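Local coordinates for putative lipoprotein (Bacteroides ovatus, PDB 3OQQ) that is of unknown function but, as a putative extracellular lipoprotein, folds into a beta-rich chain that binds calcium ions, at residues F323-L326 with I327-N331; N52-A55 with A56-K59; T89-N92 with F93-N96; I345-R348 with G349-P352. All coordinates share one frame; numbering follows the deposited sequence.

Overall arrangement
Four short local motifs illustrate how a beta-rich protein shapes the ends of its strands and helices. Along the chain the order is contact 2, contact 3, contact 1, contact 4. Contact 2 closes strand 46-54, and contact 3 is the loop leading into its antiparallel partner, strand 96-104; their centres lie about 13 Å apart. Contact 1 ends helix 314-328, and contact 4 follows strand 343-346, an outer strand of the six-stranded antiparallel sheet. Contacts 1 and 3 each touch all three of the others, whereas contacts 2 and 4 are about 24 Å apart between centres and do not meet. Parts distant in sequence thus meet around the ends of a helix and of several strands.

Contact 1. Residues F323-L326 with I327-N331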
loop_
_atom_site.group_PDB
_atom_site.type_symbol
_atom_site.label_atom_id
_atom_site.label_comp_id
_atom_site.label_asym_id
_atom_site.label_seq_id
_atom_site.Cartn_x
_atom_site.Cartn_y
_atom_site.Cartn_z
ATOM N N PHE A 323 13.587 -6.676 -2.058
ATOM C CA PHE A 323 12.813 -6.254 -0.879
ATOM C C PHE A 323 12.744 -4.734 -0.808
ATOM O O PHE A 323 11.679 -4.191 -0.545
ATOM C CB PHE A 323 13.408 -6.805 0.429
ATOM C CG PHE A 323 12.989 -8.219 0.731
ATOM C CD1 PHE A 323 11.822 -8.478 1.443
ATOM C CD2 PHE A 323 13.772 -9.298 0.319
ATOM C CE1 PHE A 323 11.434 -9.789 1.724
ATOM C CE2 PHE A 323 13.381 -10.612 0.602
ATOM C CZ PHE A 323 12.201 -10.846 1.279
ATOM N N ARG A 324 13.868 -4.055 -1.075
ATOM C CA ARG A 324 13.956 -2.586 -0.986
ATOM C C ARG A 324 13.109 -1.867 -2.033
ATOM O O ARG A 324 12.402 -0.916 -1.691
ATOM C CB ARG A 324 15.400 -2.116 -1.102
ATOM C CG ARG A 324 16.174 -2.161 0.202
ATOM C CD ARG A 324 17.575 -1.624 -0.025
ATOM N NE ARG A 324 18.426 -1.826 1.142
ATOM C CZ ARG A 324 19.750 -1.737 1.132
ATOM N NH1 ARG A 324 20.394 -1.451 0.007
ATOM N NH2 ARG A 324 20.441 -1.938 2.245
ATOM N N GLU A 325 13.172 -2.332 -3.293
ATOM C CA GLU A 325 12.453 -1.769 -4.434
ATOM C C GLU A 325 10.938 -1.878 -4.281
ATOM O O GLU A 325 10.229 -1.132 -4.952
ATOM C CB GLU A 325 12.909 -2.437 -5.745
ATOM C CG GLU A 325 14.194 -1.839 -6.288
ATOM C CD GLU A 325 14.004 -0.478 -6.921
ATOM O OE1 GLU A 325 13.610 -0.420 -8.111
ATOM O OE2 GLU A 325 14.200 0.534 -6.210
ATOM N N LEU A 326 10.422 -2.760 -3.402
ATOM C CA LEU A 326 8.966 -2.808 -3.192
ATOM C C LEU A 326 8.482 -1.536 -2.485
ATOM O O LEU A 326 7.337 -1.121 -2.685
ATOM C CB LEU A 326 8.512 -4.065 -2.409
ATOM C CG LEU A 326 8.742 -5.383 -3.135
ATOM C CD1 LEU A 326 8.537 -6.545 -2.210
ATOM C CD2 LEU A 326 7.841 -5.504 -4.352
ATOM N N ILE A 327 9.337 -0.919 -1.650
ATOM C CA ILE A 327 8.978 0.335 -0.974
ATOM C C ILE A 327 9.416 1.523 -1.830
ATOM O O ILE A 327 8.657 2.494 -1.974
ATOM C CB ILE A 327 9.581 0.426 0.452
ATOM C CG1 ILE A 327 8.979 -0.641 1.395
ATOM C CG2 ILE A 327 9.498 1.886 1.036
ATOM C CD1 ILE A 327 8.077 -0.144 2.450
ATOM N N LEU A 328 10.669 1.477 -2.336
ATOM C CA LEU A 328 11.244 2.582 -3.088
ATOM C C LEU A 328 10.523 2.804 -4.412
ATOM O O LEU A 328 10.065 3.927 -4.657
ATOM C CB LEU A 328 12.765 2.401 -3.301
ATOM C CG LEU A 328 13.649 2.443 -2.019
ATOM C CD1 LEU A 328 15.127 2.427 -2.364
ATOM C CD2 LEU A 328 13.327 3.650 -1.127
ATOM N N ASP A 329 10.383 1.762 -5.242
ATOM C CA ASP A 329 9.710 1.903 -6.534
ATOM C C ASP A 329 8.180 1.662 -6.419
ATOM O O ASP A 329 7.719 0.520 -6.275
ATOM C CB ASP A 329 10.345 0.967 -7.569
ATOM C CG ASP A 329 9.886 1.169 -9.002
ATOM O OD1 ASP A 329 8.964 1.989 -9.226
ATOM O OD2 ASP A 329 10.392 0.452 -9.886
ATOM N N THR A 330 7.397 2.747 -6.554
ATOM C CA THR A 330 5.931 2.692 -6.487
ATOM C C THR A 330 5.360 1.710 -7.532
ATOM O O THR A 330 4.339 1.085 -7.263
ATOM C CB THR A 330 5.311 4.105 -6.636
ATOM O OG1 THR A 330 3.919 4.017 -6.363
ATOM C CG2 THR A 330 5.546 4.749 -8.005
ATOM N N ASN A 331 6.048 1.556 -8.698
ATOM C CA ASN A 331 5.626 0.695 -9.806
ATOM C C ASN A 331 5.751 -0.795 -9.498
ATOM O O ASN A 331 5.209 -1.586 -10.260
ATOM C CB ASN A 331 6.389 1.023 -11.079
ATOM C CG ASN A 331 6.241 2.465 -11.507
ATOM O OD1 ASN A 331 7.209 3.217 -11.539
ATOM N ND2 ASN A 331 5.021 2.890 -11.803
#
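Arg324 O receives two backbone N-H groups at the end of helix 314-328, from Leu328 and Ile327. The Leu328 N to Arg324 O bond measures 3.0 Å and is nearly straight, 173° at the hydrogen, with the donor in the carbonyl plane. Ile327 N reaches Arg324 O at 3.1 Å from above that plane, a tighter turn laid over the regular helical bond. One step on, Asp329 N donates to Glu325 O over 2.9 Å, although Asp329 itself has already left the helical conformation. Its side chain then starts the next feature: Asp329 OD1 takes the N-H of Asn331 at 3.0 Å, an Asx turn that leads into a short 3-10 segment.

Glu325 bends at chi2 (-75°) toward the helix end, which brings its carboxylate beside the methylene groups one turn further on. OE1 of Glu325 lies 3.6 Å from Asp329 CB, and OE2 of Glu325 lies 3.7 Å from Leu328 CB. The same bend brings two acids close, with Glu325 OE1 and Asp329 OD2 3.8 Å apart and the carboxylate planes turned 45° against each other; this proximity may make protonation of one of them somewhat easier.

The charge of Arg324 is met by a salt bridge to Glu160. On the buried side, Ile327 packs on Leu156 and Val158 of strand 150-161, Leu326 rests on Leu176 of strand 173-184, and Ile327 O accepts from Asn52 ND2, joining the helix end to strand 46-54.

Contact 2. Residues N52-A55 with A56-K59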
loop_
_atom_site.group_PDB
_atom_site.type_symbol
_atom_site.label_atom_id
_atom_site.label_comp_id
_atom_site.label_asym_id
_atom_site.label_seq_id
_atom_site.Cartn_x
_atom_site.Cartn_y
_atom_site.Cartn_z
ATOM N N ASN A 52 10.864 7.138 -0.537
ATOM C CA ASN A 52 9.656 7.268 -1.351
ATOM C C ASN A 52 8.761 8.223 -0.551
ATOM O O ASN A 52 8.225 7.844 0.499
ATOM C CB ASN A 52 9.033 5.883 -1.619
ATOM C CG ASN A 52 7.631 5.879 -2.195
ATOM O OD1 ASN A 52 6.958 6.902 -2.285
ATOM N ND2 ASN A 52 7.141 4.711 -2.580
ATOM N N VAL A 53 8.667 9.474 -0.996
ATOM C CA VAL A 53 7.970 10.521 -0.253
ATOM C C VAL A 53 6.735 11.073 -1.000
ATOM O O VAL A 53 6.729 10.985 -2.225
ATOM C CB VAL A 53 8.961 11.697 0.079
ATOM C CG1 VAL A 53 10.146 11.213 0.891
ATOM C CG2 VAL A 53 9.442 12.443 -1.177
ATOM N N PRO A 54 5.777 11.784 -0.320
ATOM C CA PRO A 54 4.679 12.448 -1.061
ATOM C C PRO A 54 5.233 13.403 -2.130
ATOM O O PRO A 54 6.275 14.020 -1.908
ATOM C CB PRO A 54 3.921 13.205 0.042
ATOM C CG PRO A 54 4.221 12.441 1.297
ATOM C CD PRO A 54 5.645 12.018 1.138
ATOM N N ALA A 55 4.599 13.454 -3.326
ATOM C CA ALA A 55 5.114 14.249 -4.454
ATOM C C ALA A 55 5.391 15.717 -4.091
ATOM O O ALA A 55 6.445 16.221 -4.461
ATOM C CB ALA A 55 4.171 14.168 -5.643
ATOM N N ALA A 56 4.498 16.363 -3.303
ATOM C CA ALA A 56 4.612 17.778 -2.890
ATOM C C ALA A 56 5.676 18.026 -1.788
ATOM O O ALA A 56 6.036 19.181 -1.538
ATOM C CB ALA A 56 3.257 18.287 -2.410
ATOM N N CYS A 57 6.191 16.953 -1.167
ATOM C CA CYS A 57 7.129 16.997 -0.050
ATOM C C CYS A 57 8.466 17.579 -0.446
ATOM O O CYS A 57 9.114 17.076 -1.364
ATOM C CB CYS A 57 7.289 15.611 0.571
ATOM S SG CYS A 57 8.141 15.608 2.169
ATOM N N GLU A 58 8.908 18.601 0.295
ATOM C CA GLU A 58 10.194 19.265 0.060
ATOM C C GLU A 58 11.160 19.104 1.231
ATOM O O GLU A 58 12.357 19.340 1.065
ATOM C CB GLU A 58 9.979 20.759 -0.218
ATOM C CG GLU A 58 9.277 21.010 -1.538
ATOM C CD GLU A 58 8.886 22.446 -1.807
ATOM O OE1 GLU A 58 8.439 23.139 -0.863
ATOM O OE2 GLU A 58 8.981 22.863 -2.985
ATOM N N LYS A 59 10.657 18.727 2.411
ATOM C CA LYS A 59 11.513 18.527 3.593
ATOM C C LYS A 59 11.050 17.334 4.447
ATOM O O LYS A 59 9.867 16.990 4.467
ATOM C CB LYS A 59 11.615 19.812 4.451
ATOM C CG LYS A 59 10.309 20.289 5.058
ATOM C CD LYS A 59 10.303 21.801 5.226
#
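Cys57 N donates to Pro54 O over 3.0 Å, with 152° at the hydrogen, and this single bond closes a type I beta turn whose corners are Ala55 and Ala56. The N-H comes from above the plane of the proline carbonyl. Both corner residues have the negative phi values of this turn type, and their methyl groups point away from the opposing arm.

Inside the turn, the side-chain contact is made by the CB of Cys57 more than by its sulfur. Cys57 CB sits 3.1 Å from Pro54 O, 4.0 Å from the ring carbon CD of Pro54 and 4.2 Å from the methyl CG2 of Val53, which completes a small apolar patch. With SG anti to the backbone N (chi1 -168°), the sulfur points away from Pro54 O and leaves CB to face it.

The turn links strand 46-54 to strand 59-65. Val53 is paired through its backbone with Arg97 of strand 96-104, while Ala55 pairs with Thr95 just before that strand, and the guanidinium of Arg97 also reaches Cys57 O. Val53 and Cys57 both lean on Leu78 of strand 71-80, the strand that lies antiparallel to both 59-65 and 96-104.

Contact 3. Residues T89-N92 with F93-N96; sequences TGFN and FETN
Phe91 turns the face of its ring to the backbone of Phe93, whose N lies 3.4 Å above the ring plane and over its centre. The two phenyl groups then meet obliquely: their centroids are 5.1 Å apart, their planes are inclined at 57°, and Phe91 CE2 approaches one face of the Phe93 ring near its rim, 3.8 Å from Phe93 CD1. Following Phe91 the chain bends at Asn92 and Phe93, the latter with a left-handed backbone conformation (positive phi).

Glu94 runs past Phe91 in the opposite direction. A sharp bend at chi2 (93°) swings its carboxylate back toward the start of the loop, where OE1 of Glu94 accepts the backbone N-H of Asn92 at 2.8 Å on its syn side, somewhat out of the carboxylate plane. OE2 of Glu94 rests 3.4 Å from Asn92 CB and takes a hydrogen bond from a water at 2.7 Å. That water in turn accepts from Asn92 ND2 over 2.9 Å, while Asn92 OD1 receives NH1 of Arg348. Beyond the loop, Trp411 meets Phe91 edge-to-face, and the ring of Phe93 also packs on this residue.

Apolar and polar contacts sit close together: the rings pack on backbone and on Trp411, while the carboxylate is held by the backbone N-H of Asn92 and by a water. Each carboxylate oxygen thus has a hydrogen-bond donor, which would be expected to stabilise the negative charge and fix the rotation of the group.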
loop_
_atom_site.group_PDB
_atom_site.type_symbol
_atom_site.label_atom_id
_atom_site.label_comp_id
_atom_site.label_asym_id
_atom_site.label_seq_id
_atom_site.Cartn_x
_atom_site.Cartn_y
_atom_site.Cartn_z
ATOM N N THR A 89 8.141 7.347 -19.064
ATOM C CA THR A 89 8.808 8.293 -18.168
ATOM C C THR A 89 7.968 9.591 -17.997
ATOM O O THR A 89 8.526 10.655 -17.697
ATOM C CB THR A 89 10.223 8.591 -18.689
ATOM N N GLY A 90 6.643 9.473 -18.170
ATOM C CA GLY A 90 5.686 10.572 -18.039
ATOM C C GLY A 90 4.749 10.429 -16.850
ATOM O O GLY A 90 4.857 9.469 -16.074
ATOM N N PHE A 91 3.802 11.371 -16.697
ATOM C CA PHE A 91 2.871 11.328 -15.562
ATOM C C PHE A 91 1.992 10.078 -15.601
ATOM O O PHE A 91 1.465 9.736 -16.650
ATOM C CB PHE A 91 1.991 12.585 -15.519
ATOM C CG PHE A 91 0.866 12.565 -14.504
ATOM C CD1 PHE A 91 1.123 12.767 -13.149
ATOM C CD2 PHE A 91 -0.459 12.432 -14.913
ATOM C CE1 PHE A 91 0.072 12.837 -12.222
ATOM C CE2 PHE A 91 -1.509 12.526 -13.991
ATOM C CZ PHE A 91 -1.237 12.718 -12.650
ATOM N N ASN A 92 1.801 9.435 -14.446
ATOM C CA ASN A 92 0.965 8.246 -14.370
ATOM C C ASN A 92 0.218 8.160 -13.023
ATOM O O ASN A 92 0.157 7.102 -12.407
ATOM C CB ASN A 92 1.798 6.970 -14.663
ATOM C CG ASN A 92 0.950 5.760 -14.894
ATOM O OD1 ASN A 92 0.002 5.774 -15.701
ATOM N ND2 ASN A 92 1.252 4.708 -14.142
ATOM N N PHE A 93 -0.383 9.283 -12.598
ATOM C CA PHE A 93 -1.196 9.448 -11.384
ATOM C C PHE A 93 -0.444 9.160 -10.052
ATOM O O PHE A 93 -1.091 8.915 -9.038
ATOM C CB PHE A 93 -2.507 8.606 -11.468
ATOM C CG PHE A 93 -3.323 8.956 -12.691
ATOM C CD1 PHE A 93 -4.139 10.083 -12.706
ATOM C CD2 PHE A 93 -3.243 8.175 -13.851
ATOM C CE1 PHE A 93 -4.848 10.437 -13.856
ATOM C CE2 PHE A 93 -3.966 8.514 -14.990
ATOM C CZ PHE A 93 -4.767 9.640 -14.989
ATOM N N GLU A 94 0.885 9.274 -10.033
ATOM C CA GLU A 94 1.696 9.070 -8.818
ATOM C C GLU A 94 1.457 10.215 -7.840
ATOM O O GLU A 94 1.496 11.373 -8.264
ATOM C CB GLU A 94 3.213 9.044 -9.162
ATOM C CG GLU A 94 3.655 7.960 -10.133
ATOM C CD GLU A 94 3.683 8.355 -11.598
ATOM O OE1 GLU A 94 3.152 9.431 -11.966
ATOM O OE2 GLU A 94 4.205 7.542 -12.391
ATOM N N THR A 95 1.209 9.913 -6.551
ATOM C CA THR A 95 1.073 10.957 -5.523
ATOM C C THR A 95 2.363 10.965 -4.701
ATOM O O THR A 95 2.455 11.639 -3.675
ATOM C CB THR A 95 -0.160 10.775 -4.648
ATOM O OG1 THR A 95 -0.166 9.451 -4.097
ATOM C CG2 THR A 95 -1.440 11.073 -5.380
ATOM N N ASN A 96 3.368 10.216 -5.173
ATOM C CA ASN A 96 4.662 10.109 -4.524
ATOM C C ASN A 96 5.780 10.391 -5.522
ATOM O O ASN A 96 5.510 10.538 -6.711
ATOM C CB ASN A 96 4.828 8.728 -3.887
ATOM C CG ASN A 96 4.609 7.532 -4.809
ATOM O OD1 ASN A 96 4.843 7.573 -6.021
ATOM N ND2 ASN A 96 4.152 6.424 -4.239
HETATM O O HOH W 1 3.429 4.916 -12.166
#

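Contact 4. Residues I345-R348 with G349-P352; sequences IHMR and GYAP
Tyr350 returns its backbone N-H to Met347 O, 3.1 Å away and at 152° about the hydrogen, closing a type II beta turn just beyond strand 343-346. Arg348 and Gly349 form the corners, and the positive phi of Gly349 (84°) is the value that this turn type asks for and that glycine readily adopts.

The tyrosine side chain can be traced outward from this bond. Its CB points into the opposing arm, 3.4 Å from Met347 O and 3.9 Å from His346 CB. The ring then stands with Met347 O at its edge, in plane, so one carbonyl oxygen both accepts the amide and borders the ring. Tyr350 CD1 comes within 3.2 Å of Arg348 O, and the same carbon touches Met347 CB at 3.8 Å. Further out, CE1 and CZ lie under the terminal methyl of Met347, modelled as selenomethionine; the bend at chi3 (-69°) folds that methyl over the ring in a CH-pi contact, with Met347 CE 4.2 Å from the Tyr350 centroid. The two side chains lie side by side and point the same way. At the tip, OH of Tyr350 hydrogen-bonds to Thr330 O, tying the turn to the segment after helix 314-328.

Just before the turn, His346 is held by Glu344 at NE2, by Asn334 at ND1 and by stacking on Phe336. Asn334 also gives its amide NH2 to Ala351 O, and this oxygen sits over one face of the imidazole, 3.1 Å from His346 CE1.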
loop_
_atom_site.group_PDB
_atom_site.type_symbol
_atom_site.label_atom_id
_atom_site.label_comp_id
_atom_site.label_asym_id
_atom_site.label_seq_id
_atom_site.Cartn_x
_atom_site.Cartn_y
_atom_site.Cartn_z
ATOM N N ILE A 345 -8.664 -6.132 -12.651
ATOM C CA ILE A 345 -8.441 -4.717 -12.964
ATOM C C ILE A 345 -7.211 -4.221 -12.200
ATOM O O ILE A 345 -7.091 -4.471 -11.022
ATOM C CB ILE A 345 -9.723 -3.874 -12.646
ATOM C CG1 ILE A 345 -10.973 -4.507 -13.307
ATOM C CG2 ILE A 345 -9.569 -2.376 -13.047
ATOM C CD1 ILE A 345 -12.349 -4.001 -12.800
ATOM N N HIS A 346 -6.296 -3.538 -12.886
ATOM C CA HIS A 346 -5.117 -2.920 -12.281
ATOM C C HIS A 346 -5.189 -1.409 -12.554
ATOM O O HIS A 346 -6.021 -0.970 -13.352
ATOM C CB HIS A 346 -3.826 -3.533 -12.869
ATOM C CG HIS A 346 -3.627 -4.983 -12.532
ATOM N ND1 HIS A 346 -2.611 -5.382 -11.708
ATOM C CD2 HIS A 346 -4.314 -6.076 -12.940
ATOM C CE1 HIS A 346 -2.695 -6.702 -11.639
ATOM N NE2 HIS A 346 -3.715 -7.163 -12.353
HETATM N N MSE A 347 -4.296 -0.623 -11.945
HETATM C CA MSE A 347 -4.234 0.819 -12.234
HETATM C C MSE A 347 -3.519 1.042 -13.578
HETATM O O MSE A 347 -2.868 0.133 -14.083
HETATM C CB MSE A 347 -3.508 1.573 -11.117
HETATM C CG MSE A 347 -4.165 1.372 -9.756
HETATM SE SE MSE A 347 -3.353 2.390 -8.340
HETATM C CE MSE A 347 -1.679 1.449 -8.227
ATOM N N ARG A 348 -3.644 2.257 -14.158
ATOM C CA ARG A 348 -3.008 2.586 -15.432
ATOM C C ARG A 348 -1.512 2.277 -15.415
ATOM O O ARG A 348 -0.809 2.663 -14.475
ATOM C CB ARG A 348 -3.229 4.075 -15.745
ATOM C CG ARG A 348 -2.707 4.466 -17.095
ATOM C CD ARG A 348 -2.905 5.942 -17.381
ATOM N NE ARG A 348 -2.569 6.237 -18.776
ATOM C CZ ARG A 348 -1.378 6.650 -19.198
ATOM N NH1 ARG A 348 -0.385 6.828 -18.339
ATOM N NH2 ARG A 348 -1.174 6.890 -20.483
ATOM N N GLY A 349 -1.059 1.586 -16.462
ATOM C CA GLY A 349 0.339 1.248 -16.660
ATOM C C GLY A 349 0.798 0.005 -15.932
ATOM O O GLY A 349 1.970 -0.343 -16.026
ATOM N N TYR A 350 -0.102 -0.658 -15.176
ATOM C CA TYR A 350 0.233 -1.865 -14.404
ATOM C C TYR A 350 -0.276 -3.104 -15.110
ATOM O O TYR A 350 -1.435 -3.151 -15.554
ATOM C CB TYR A 350 -0.337 -1.767 -12.976
ATOM C CG TYR A 350 0.385 -0.757 -12.105
ATOM C CD1 TYR A 350 0.031 0.593 -12.121
ATOM C CD2 TYR A 350 1.389 -1.157 -11.224
ATOM C CE1 TYR A 350 0.646 1.516 -11.266
ATOM C CE2 TYR A 350 2.022 -0.245 -10.383
ATOM C CZ TYR A 350 1.638 1.089 -10.396
ATOM O OH TYR A 350 2.278 1.972 -9.564
ATOM N N ALA A 351 0.597 -4.111 -15.201
ATOM C CA ALA A 351 0.358 -5.364 -15.918
ATOM C C ALA A 351 -0.648 -6.287 -15.240
ATOM O O ALA A 351 -0.693 -6.384 -14.003
ATOM C CB ALA A 351 1.677 -6.127 -16.078
ATOM N N PRO A 352 -1.409 -7.054 -16.037
ATOM C CA PRO A 352 -2.237 -8.114 -15.428
ATOM C C PRO A 352 -1.321 -9.171 -14.816
ATOM O O PRO A 352 -0.144 -9.218 -15.181
ATOM C CB PRO A 352 -2.971 -8.714 -16.638
ATOM C CG PRO A 352 -2.048 -8.479 -17.777
ATOM C CD PRO A 352 -1.456 -7.125 -17.514
#